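Local coordinates for uncharacterized tRNA/rRNA methyltransferase HI_0380 (Haemophilus influenzae, PDB 3ILK), which probably binds RNA and transfers methyl groups to it from S-adenosyl-L-methionine, as a member of the TrmH family of SPOUT methyltransferases, at residues K42-D45 / E46-A50; I118-T121 / N122-L126; S153-L156 / R157-F160; T91-P95 / R96-E100. All blocks are in the same frame, centred on the assembly; numbering follows the deposited sequence.

Overall arrangement
The four contacts are local, and each joins residues up to five apart in one continuous piece of chain. Contacts 1, 2 and 4 lie where a loop or strand runs into a helix, and contact 3 is about two turns within helix 145-169. Contacts 3 and 4, with centres 11 Å apart, touch directly: Glu155 OE1 forms a 3.0 Å salt bridge to Arg96 NE, and both contacts reach the second subunit. Contact 2 has its nearest atoms about 7 Å from contact 4, and its Leu120 side chain is about 3 Å from Gly114, a probable S-adenosyl-L-methionine site by similarity. Contact 1 stands apart, its centre 26 Å from that of contact 2 and 31 Å from that of contact 4.

Contact 1. Residues K42-D45 / E46-A50; sequences KSVD and EQSYA
Ser48 turns its hydroxyl back over the chain that leads into its own helix, so that OG lies 3.3 Å from Val44 CA and also close to CB of that valine. There it accepts a hydrogen bond from the backbone of the next residue, Asp45 N to Ser48 OG being 3.2 Å with an angle of 155° at the hydrogen. Its first torsion, -52°, sets OG beside its own backbone N, within reach of Asp45 N. The Asp45 carboxylate in turn folds toward the start of the helix, and OD1 accepts a weak bond from Gln47 N at 2.8 Å, bent to 122°. Asp45, the N-cap, and Ser48 form a capping box, though the aspartate's own side-chain bond goes to Gln47 N. Aspartate suits this place because a short acidic side chain can reach the amides of the first turn, and its charge probably interacts favourably with the helix dipole. Serine suits the other corner, being small enough to bend back while offering an acceptor. The turn is also closed by Ser48 N, which donates to Asp45 O at 2.9 Å from well above the carbonyl plane. The same oxygen meets the Tyr49 ring at its edge, 3.3 Å from Tyr49 CD2. Neither capping side chain depends on the box alone, for Asp45 OD1 and Ser48 OG also hydrogen-bond to Ser18. Through these bonds the loop after strand 35-39 and the first turn of helix 46-50 are joined to the start of helix 18-31, where Val44 packs on Ile21, while Tyr49 leans on helix 56-61.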
loop_
_atom_site.group_PDB
_atom_site.type_symbol
_atom_site.label_atom_id
_atom_site.label_comp_id
_atom_site.label_asym_id
_atom_site.label_seq_id
_atom_site.Cartn_x
_atom_site.Cartn_y
_atom_site.Cartn_z
ATOM N N LYS A 42 17.942 28.691 -9.914
ATOM C CA LYS A 42 19.177 29.387 -9.573
ATOM C C LYS A 42 20.298 28.862 -10.439
ATOM O O LYS A 42 21.245 29.580 -10.822
ATOM C CB LYS A 42 19.453 29.128 -8.105
ATOM C CG LYS A 42 20.726 29.747 -7.564
ATOM C CD LYS A 42 20.740 29.548 -6.055
ATOM C CE LYS A 42 21.830 30.409 -5.416
ATOM N NZ LYS A 42 23.058 30.280 -6.218
ATOM N N SER A 43 20.257 27.580 -10.732
ATOM C CA SER A 43 21.308 27.036 -11.569
ATOM C C SER A 43 20.909 25.677 -12.111
ATOM O O SER A 43 20.251 24.901 -11.424
ATOM C CB SER A 43 22.575 26.902 -10.749
ATOM O OG SER A 43 22.798 25.545 -10.501
ATOM N N VAL A 44 21.282 25.400 -13.349
ATOM C CA VAL A 44 21.116 24.046 -13.897
ATOM C C VAL A 44 22.426 23.657 -14.548
ATOM O O VAL A 44 22.923 24.386 -15.378
ATOM C CB VAL A 44 19.897 23.918 -14.887
ATOM C CG1 VAL A 44 18.987 25.161 -14.914
ATOM C CG2 VAL A 44 20.328 23.413 -16.242
ATOM N N ASP A 45 22.987 22.513 -14.184
ATOM C CA ASP A 45 24.334 22.163 -14.632
ATOM C C ASP A 45 24.447 20.647 -14.589
ATOM O O ASP A 45 23.426 19.973 -14.511
ATOM C CB ASP A 45 25.357 22.803 -13.696
ATOM C CG ASP A 45 25.152 22.373 -12.243
ATOM O OD1 ASP A 45 24.649 21.247 -12.003
ATOM O OD2 ASP A 45 25.463 23.167 -11.330
ATOM N N GLU A 46 25.671 20.122 -14.596
ATOM C CA GLU A 46 25.875 18.679 -14.621
ATOM C C GLU A 46 25.124 17.946 -13.491
ATOM O O GLU A 46 24.539 16.890 -13.724
ATOM C CB GLU A 46 27.360 18.327 -14.638
ATOM C CG GLU A 46 27.657 16.841 -14.860
ATOM C CD GLU A 46 27.601 16.401 -16.334
ATOM O OE1 GLU A 46 28.682 16.121 -16.927
ATOM O OE2 GLU A 46 26.476 16.313 -16.893
ATOM N N GLN A 47 25.105 18.531 -12.296
ATOM C CA GLN A 47 24.371 17.972 -11.162
ATOM C C GLN A 47 22.867 17.781 -11.406
ATOM O O GLN A 47 22.289 16.837 -10.866
ATOM C CB GLN A 47 24.590 18.802 -9.883
ATOM C CG GLN A 47 26.017 18.793 -9.360
ATOM C CD GLN A 47 26.594 17.397 -9.359
ATOM O OE1 GLN A 47 26.066 16.487 -8.697
ATOM N NE2 GLN A 47 27.670 17.205 -10.125
ATOM N N SER A 48 22.243 18.666 -12.199
ATOM C CA SER A 48 20.840 18.514 -12.577
ATOM C C SER A 48 20.646 17.219 -13.364
ATOM O O SER A 48 19.598 16.548 -13.255
ATOM C CB SER A 48 20.363 19.717 -13.409
ATOM O OG SER A 48 20.660 20.939 -12.743
ATOM N N TYR A 49 21.662 16.888 -14.154
ATOM C CA TYR A 49 21.663 15.679 -14.960
ATOM C C TYR A 49 22.089 14.448 -14.173
ATOM O O TYR A 49 21.402 13.428 -14.211
ATOM C CB TYR A 49 22.546 15.869 -16.194
ATOM C CG TYR A 49 21.936 16.873 -17.133
ATOM C CD1 TYR A 49 20.970 16.475 -18.046
ATOM C CD2 TYR A 49 22.289 18.235 -17.074
ATOM C CE1 TYR A 49 20.391 17.385 -18.921
ATOM C CE2 TYR A 49 21.716 19.161 -17.942
ATOM C CZ TYR A 49 20.758 18.716 -18.862
ATOM O OH TYR A 49 20.167 19.585 -19.742
ATOM N N ALA A 50 23.187 14.569 -13.437
ATOM C CA ALA A 50 23.674 13.494 -12.577
ATOM C C ALA A 50 22.599 12.925 -11.644
ATOM O O ALA A 50 22.413 11.723 -11.596
ATOM C CB ALA A 50 24.884 13.944 -11.763
#

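Contact 2. Residues I118-T121 / N122-L126; sequences IGLT and NEELL
With chi1 at 61°, Thr121 holds OG1 between its backbone N and carbonyl carbon, facing the first turn of the helix, while Glu124, its CG beside the backbone N at -63°, extends its carboxylate back toward the loop. The two side chains pass at a slant, Thr121 OG1 lying 3.2 Å from Glu124 CG. Two reciprocal bonds result. Glu124 N donates to Thr121 OG1 at 3.2 Å, nearly straight at 164°, and Thr121 N points to Glu124 OE1 at 3.0 Å, although the position of that carboxylate oxygen is less certain. Threonine supplies an acceptor close to the backbone; glutamate has the length to span back. The same oxygen is placed for a salt bridge to Arg115, with the same reserve. A water sits 2.7 Å from Thr121 OG1 and donates to Glu123 OE1. Beneath the polar cap, Leu120 of the loop packs its CB on CD2 of the buried Leu125 at 3.7 Å, an apolar contact. Leu125 N completes the first helical turn by donating to Thr121 O at 2.8 Å. This is a classic capping box at the N-terminus of helix 122-126, next to the probable S-adenosyl-L-methionine pocket, as Leu120 lies near Gly114 and Leu125 near Ser82.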
loop_
_atom_site.group_PDB
_atom_site.type_symbol
_atom_site.label_atom_id
_atom_site.label_comp_id
_atom_site.label_asym_id
_atom_site.label_seq_id
_atom_site.Cartn_x
_atom_site.Cartn_y
_atom_site.Cartn_z
ATOM N N ILE A 118 9.266 28.771 2.200
ATOM C CA ILE A 118 8.841 30.119 1.819
ATOM C C ILE A 118 7.415 30.022 1.220
ATOM O O ILE A 118 6.514 30.784 1.576
ATOM C CB ILE A 118 9.824 30.754 0.786
ATOM C CG1 ILE A 118 11.239 30.912 1.388
ATOM C CG2 ILE A 118 9.269 32.093 0.278
ATOM C CD1 ILE A 118 12.315 31.222 0.332
ATOM N N GLY A 119 7.249 29.047 0.326
ATOM C CA GLY A 119 6.047 28.802 -0.403
ATOM C C GLY A 119 5.858 29.773 -1.563
ATOM O O GLY A 119 6.793 30.373 -2.063
ATOM N N LEU A 120 4.594 30.005 -1.877
ATOM C CA LEU A 120 4.159 30.912 -2.906
ATOM C C LEU A 120 3.673 32.247 -2.327
ATOM O O LEU A 120 3.282 32.353 -1.144
ATOM C CB LEU A 120 2.982 30.261 -3.698
ATOM C CG LEU A 120 3.315 28.882 -4.312
ATOM C CD1 LEU A 120 2.007 28.220 -4.830
ATOM C CD2 LEU A 120 4.340 28.926 -5.481
ATOM N N THR A 121 3.686 33.267 -3.185
ATOM C CA THR A 121 3.383 34.620 -2.782
ATOM C C THR A 121 1.867 34.668 -2.782
ATOM O O THR A 121 1.213 33.772 -3.356
ATOM C CB THR A 121 3.963 35.701 -3.770
ATOM O OG1 THR A 121 3.370 35.504 -5.054
ATOM C CG2 THR A 121 5.514 35.574 -3.914
ATOM N N ASN A 122 1.337 35.687 -2.104
ATOM C CA ASN A 122 -0.036 36.075 -2.194
ATOM C C ASN A 122 -0.604 36.004 -3.612
ATOM O O ASN A 122 -1.562 35.320 -3.796
ATOM C CB ASN A 122 -0.209 37.515 -1.680
ATOM C CG ASN A 122 -0.855 37.596 -0.325
ATOM O OD1 ASN A 122 -1.495 36.641 0.149
ATOM N ND2 ASN A 122 -0.733 38.771 0.317
ATOM N N GLU A 123 -0.096 36.788 -4.564
ATOM C CA GLU A 123 -0.503 36.724 -5.982
ATOM C C GLU A 123 -0.503 35.272 -6.551
ATOM O O GLU A 123 -1.529 34.828 -7.153
ATOM C CB GLU A 123 0.411 37.624 -6.825
ATOM C CG GLU A 123 0.100 37.672 -8.314
ATOM C CD GLU A 123 1.029 38.627 -9.074
ATOM O OE1 GLU A 123 2.198 38.880 -8.627
ATOM O OE2 GLU A 123 0.576 39.133 -10.129
ATOM N N GLU A 124 0.582 34.526 -6.314
ATOM C CA GLU A 124 0.686 33.135 -6.810
ATOM C C GLU A 124 -0.407 32.242 -6.207
ATOM O O GLU A 124 -1.070 31.521 -6.963
ATOM C CB GLU A 124 2.056 32.512 -6.594
ATOM C CG GLU A 124 3.127 33.308 -7.404
ATOM C CD GLU A 124 4.565 33.084 -6.904
ATOM O OE1 GLU A 124 4.795 32.447 -5.877
ATOM O OE2 GLU A 124 5.458 33.604 -7.550
ATOM N N LEU A 125 -0.607 32.310 -4.871
ATOM C CA LEU A 125 -1.722 31.574 -4.211
ATOM C C LEU A 125 -3.074 31.900 -4.812
ATOM O O LEU A 125 -3.902 30.993 -5.027
ATOM C CB LEU A 125 -1.752 31.843 -2.697
ATOM C CG LEU A 125 -0.495 31.470 -1.845
ATOM C CD1 LEU A 125 -0.655 32.006 -0.387
ATOM C CD2 LEU A 125 -0.194 29.963 -1.811
ATOM N N LEU A 126 -3.334 33.190 -5.058
ATOM C CA LEU A 126 -4.633 33.607 -5.618
ATOM C C LEU A 126 -4.788 32.999 -7.012
ATOM O O LEU A 126 -5.895 32.672 -7.439
ATOM C CB LEU A 126 -4.777 35.152 -5.665
ATOM C CG LEU A 126 -6.051 35.758 -6.311
ATOM C CD1 LEU A 126 -7.311 35.323 -5.593
ATOM C CD2 LEU A 126 -5.980 37.313 -6.390
HETATM O O HOH W 1 4.217 37.397 -6.783
#

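Contact 3. Residues S153-L156 / R157-F160; sequences SYEL and RMAF
The backbone is regular alpha-helix, with four successive i+4 bonds running from Arg157 N to Ser153 O (2.8 Å) through to Phe160 N to Leu156 O (2.9 Å). On one side of the helix, Tyr154 and selenomethionine Met158 come together. Tyr154 has CG anti to its own amide nitrogen, chi1 161°, which brings the ring along the helix toward the next turn. Met158 lays its CG over one face of that ring, 3.8 Å from the Tyr154 centroid and 20° off the normal, a CH-pi contact; the bends at chi2 and chi3 then set the selenium and the methyl carbon. The approach is displaced toward the hydroxyl end, where Met158 CG is 3.6 Å from Tyr154 CZ. The selenium is further out and oblique, 4.6 Å from the Tyr154 centroid. A methionine-type chain suits the place because it is unbranched and apolar, and its methylene can lie on the ring face. Beyond the ring, Tyr154 OH hydrogen-bonds to Glu155 OE1 of the second subunit, and Glu155 receives the matching bond from Tyr154 of that subunit. Glu155 also forms salt bridges to Arg96 of its own chain and Arg96 of the second subunit, which probably favours its charged form. Met158 meanwhile packs on Pro135 of the second subunit. The pairing is a Met-aromatic contact one helical turn apart, placed at the dimer interface of this SPOUT-family protein.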
loop_
_atom_site.group_PDB
_atom_site.type_symbol
_atom_site.label_atom_id
_atom_site.label_comp_id
_atom_site.label_asym_id
_atom_site.label_seq_id
_atom_site.Cartn_x
_atom_site.Cartn_y
_atom_site.Cartn_z
ATOM N N SER A 153 3.363 12.729 -7.234
ATOM C CA SER A 153 3.465 11.885 -8.470
ATOM C C SER A 153 2.913 10.501 -8.210
ATOM O O SER A 153 2.169 9.941 -9.042
ATOM C CB SER A 153 4.937 11.723 -8.918
ATOM O OG SER A 153 5.522 12.967 -9.257
ATOM N N TYR A 154 3.279 9.931 -7.060
ATOM C CA TYR A 154 2.788 8.633 -6.674
ATOM C C TYR A 154 1.211 8.653 -6.556
ATOM O O TYR A 154 0.567 7.802 -7.062
ATOM C CB TYR A 154 3.455 8.177 -5.383
ATOM C CG TYR A 154 2.695 7.078 -4.654
ATOM C CD1 TYR A 154 2.807 5.724 -5.048
ATOM C CD2 TYR A 154 1.887 7.372 -3.593
ATOM C CE1 TYR A 154 2.109 4.727 -4.379
ATOM C CE2 TYR A 154 1.183 6.359 -2.915
ATOM C CZ TYR A 154 1.308 5.047 -3.320
ATOM O OH TYR A 154 0.645 4.032 -2.661
ATOM N N GLU A 155 0.630 9.640 -5.899
ATOM C CA GLU A 155 -0.830 9.692 -5.744
ATOM C C GLU A 155 -1.453 9.918 -7.110
ATOM O O GLU A 155 -2.490 9.355 -7.412
ATOM C CB GLU A 155 -1.264 10.808 -4.768
ATOM C CG GLU A 155 -1.166 10.495 -3.271
ATOM C CD GLU A 155 -2.075 9.367 -2.767
ATOM O OE1 GLU A 155 -2.306 9.302 -1.556
ATOM O OE2 GLU A 155 -2.586 8.552 -3.561
ATOM N N LEU A 156 -0.793 10.698 -7.961
ATOM C CA LEU A 156 -1.234 10.827 -9.346
ATOM C C LEU A 156 -1.267 9.491 -10.104
ATOM O O LEU A 156 -2.304 9.113 -10.723
ATOM C CB LEU A 156 -0.457 11.885 -10.104
ATOM C CG LEU A 156 -0.644 13.346 -9.663
ATOM C CD1 LEU A 156 0.473 14.135 -10.334
ATOM C CD2 LEU A 156 -2.067 13.927 -10.010
ATOM N N ARG A 157 -0.191 8.731 -10.005
ATOM C CA ARG A 157 -0.178 7.471 -10.682
ATOM C C ARG A 157 -1.263 6.541 -10.129
ATOM O O ARG A 157 -1.955 5.851 -10.910
ATOM C CB ARG A 157 1.175 6.797 -10.595
ATOM C CG ARG A 157 1.229 5.535 -11.447
ATOM C CD ARG A 157 2.615 4.890 -11.542
ATOM N NE ARG A 157 2.562 3.762 -12.483
ATOM C CZ ARG A 157 2.676 3.891 -13.803
ATOM N NH1 ARG A 157 2.880 5.074 -14.348
ATOM N NH2 ARG A 157 2.561 2.844 -14.581
HETATM N N MSE A 158 -1.411 6.523 -8.799
HETATM C CA MSE A 158 -2.436 5.661 -8.158
HETATM C C MSE A 158 -3.840 6.054 -8.617
HETATM O O MSE A 158 -4.674 5.196 -8.815
HETATM C CB MSE A 158 -2.404 5.754 -6.628
HETATM C CG MSE A 158 -1.133 5.215 -5.999
HETATM SE SE MSE A 158 -0.884 3.308 -6.378
HETATM C CE MSE A 158 -2.485 2.727 -5.423
ATOM N N ALA A 159 -4.093 7.361 -8.743
ATOM C CA ALA A 159 -5.395 7.832 -9.238
ATOM C C ALA A 159 -5.639 7.345 -10.674
ATOM O O ALA A 159 -6.710 6.845 -10.987
ATOM C CB ALA A 159 -5.480 9.349 -9.147
ATOM N N PHE A 160 -4.616 7.487 -11.519
ATOM C CA PHE A 160 -4.630 7.000 -12.885
ATOM C C PHE A 160 -4.946 5.479 -12.997
ATOM O O PHE A 160 -5.792 5.081 -13.827
ATOM C CB PHE A 160 -3.300 7.392 -13.551
ATOM C CG PHE A 160 -3.054 6.763 -14.914
ATOM C CD1 PHE A 160 -3.777 7.174 -16.042
ATOM C CD2 PHE A 160 -2.042 5.799 -15.078
ATOM C CE1 PHE A 160 -3.530 6.607 -17.296
ATOM C CE2 PHE A 160 -1.784 5.227 -16.328
ATOM C CZ PHE A 160 -2.520 5.632 -17.434
#

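Contact 4. Residues T91-P95 / R96-E100; sequences TLIEP and RECAE
Glu97 OE1 accepts a hydrogen bond of 2.7 Å from a water molecule, which in turn accepts from Glu94 N at 3.0 Å. The water thus joins the amide just ahead of the helix to a carboxylate in its first turn, a link that the extended glutamate chain is long enough to make. The same carboxylate crosses the Ile93 side chain at about a right angle, with Glu97 OE1 3.8 Å from Ile93 CG2. Ile93 places CG1 between its amide nitrogen and carbonyl carbon, and with chi1 at 53° and the chain extended beyond, Ile93 CD1 reaches Cys98 CB at 3.6 Å. A branched residue at the end of strand 92-93 can serve both neighbours, one arm beside the acid and the other on the small cysteine, whose CB it meets. Glu94 is the N-cap, and its carbonyl begins the helical bonding, Glu94 O accepting from Cys98 N at 2.9 Å. Pro95 suits the first turn since its nitrogen has no hydrogen to leave unused, while Pro95 O receives Ala99 N at 2.9 Å. Its ring packs on Leu132 and on Tyr154 of the second subunit. Arg96 extends to the subunit boundary. The chemistry therefore divides by side: a water-linked, exposed glutamate on one, Ile93, Cys98 and Pro95 buried on the other, and a charged arginine between subunits, where acidic partners probably offset the closeness of Arg96 to Arg96 of the second subunit.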
loop_
_atom_site.group_PDB
_atom_site.type_symbol
_atom_site.label_atom_id
_atom_site.label_comp_id
_atom_site.label_asym_id
_atom_site.label_seq_id
_atom_site.Cartn_x
_atom_site.Cartn_y
_atom_site.Cartn_z
ATOM N N THR A 91 -10.049 26.137 0.194
ATOM C CA THR A 91 -9.532 25.531 -1.034
ATOM C C THR A 91 -8.350 24.618 -0.797
ATOM O O THR A 91 -7.737 24.170 -1.758
ATOM C CB THR A 91 -9.027 26.613 -2.027
ATOM O OG1 THR A 91 -8.040 27.440 -1.376
ATOM C CG2 THR A 91 -10.202 27.496 -2.593
ATOM N N LEU A 92 -8.051 24.337 0.473
ATOM C CA LEU A 92 -7.019 23.372 0.859
ATOM C C LEU A 92 -7.469 21.949 0.614
ATOM O O LEU A 92 -8.571 21.596 0.971
ATOM C CB LEU A 92 -6.706 23.497 2.352
ATOM C CG LEU A 92 -5.781 24.655 2.730
ATOM C CD1 LEU A 92 -5.956 24.836 4.260
ATOM C CD2 LEU A 92 -4.323 24.360 2.329
ATOM N N ILE A 93 -6.626 21.131 -0.001
ATOM C CA ILE A 93 -6.956 19.715 -0.283
ATOM C C ILE A 93 -5.714 18.903 -0.013
ATOM O O ILE A 93 -4.667 19.461 0.022
ATOM C CB ILE A 93 -7.343 19.500 -1.761
ATOM C CG1 ILE A 93 -6.246 20.055 -2.698
ATOM C CG2 ILE A 93 -8.687 20.128 -2.062
ATOM C CD1 ILE A 93 -6.611 19.880 -4.124
ATOM N N GLU A 94 -5.823 17.583 0.154
ATOM C CA GLU A 94 -4.615 16.771 0.330
ATOM C C GLU A 94 -4.428 15.897 -0.919
ATOM O O GLU A 94 -5.307 15.904 -1.782
ATOM C CB GLU A 94 -4.720 15.933 1.611
ATOM C CG GLU A 94 -4.868 16.823 2.855
ATOM C CD GLU A 94 -5.353 16.091 4.071
ATOM O OE1 GLU A 94 -5.330 16.720 5.135
ATOM O OE2 GLU A 94 -5.728 14.900 3.991
ATOM N N PRO A 95 -3.265 15.214 -1.049
ATOM C CA PRO A 95 -2.854 14.579 -2.305
ATOM C C PRO A 95 -3.818 13.548 -2.897
ATOM O O PRO A 95 -3.921 13.460 -4.116
ATOM C CB PRO A 95 -1.556 13.873 -1.912
ATOM C CG PRO A 95 -0.980 14.762 -0.863
ATOM C CD PRO A 95 -2.202 15.062 -0.036
ATOM N N ARG A 96 -4.507 12.787 -2.054
ATOM C CA ARG A 96 -5.475 11.820 -2.573
ATOM C C ARG A 96 -6.628 12.517 -3.324
ATOM O O ARG A 96 -6.854 12.243 -4.488
ATOM C CB ARG A 96 -6.007 10.922 -1.448
ATOM C CG ARG A 96 -6.487 9.615 -1.958
ATOM C CD ARG A 96 -6.353 8.506 -0.926
ATOM N NE ARG A 96 -4.953 8.233 -0.585
ATOM C CZ ARG A 96 -4.551 7.441 0.419
ATOM N NH1 ARG A 96 -3.249 7.262 0.626
ATOM N NH2 ARG A 96 -5.442 6.828 1.218
ATOM N N GLU A 97 -7.352 13.418 -2.663
ATOM C CA GLU A 97 -8.432 14.167 -3.328
ATOM C C GLU A 97 -7.863 14.952 -4.493
ATOM O O GLU A 97 -8.441 15.025 -5.538
ATOM C CB GLU A 97 -9.091 15.167 -2.383
ATOM C CG GLU A 97 -10.490 15.623 -2.851
ATOM C CD GLU A 97 -11.024 16.863 -2.097
ATOM O OE1 GLU A 97 -10.618 17.097 -0.921
ATOM O OE2 GLU A 97 -11.875 17.587 -2.678
ATOM N N CYS A 98 -6.703 15.544 -4.300
ATOM C CA CYS A 98 -6.107 16.315 -5.376
ATOM C C CYS A 98 -5.910 15.479 -6.672
ATOM O O CYS A 98 -6.273 15.922 -7.762
ATOM C CB CYS A 98 -4.775 16.861 -4.935
ATOM S SG CYS A 98 -4.107 17.850 -6.258
ATOM N N ALA A 99 -5.354 14.269 -6.517
ATOM C CA ALA A 99 -5.126 13.346 -7.642
ATOM C C ALA A 99 -6.444 12.920 -8.315
ATOM O O ALA A 99 -6.537 12.823 -9.556
ATOM C CB ALA A 99 -4.326 12.107 -7.151
ATOM N N GLU A 100 -7.478 12.683 -7.515
ATOM C CA GLU A 100 -8.753 12.335 -8.125
ATOM C C GLU A 100 -9.271 13.464 -9.007
ATOM O O GLU A 100 -9.792 13.197 -10.091
ATOM C CB GLU A 100 -9.804 11.985 -7.092
ATOM C CG GLU A 100 -9.513 10.673 -6.420
ATOM C CD GLU A 100 -10.328 10.513 -5.176
ATOM O OE1 GLU A 100 -9.893 9.732 -4.288
ATOM O OE2 GLU A 100 -11.386 11.197 -5.081
HETATM O O HOH W 2 -8.553 16.509 0.636
#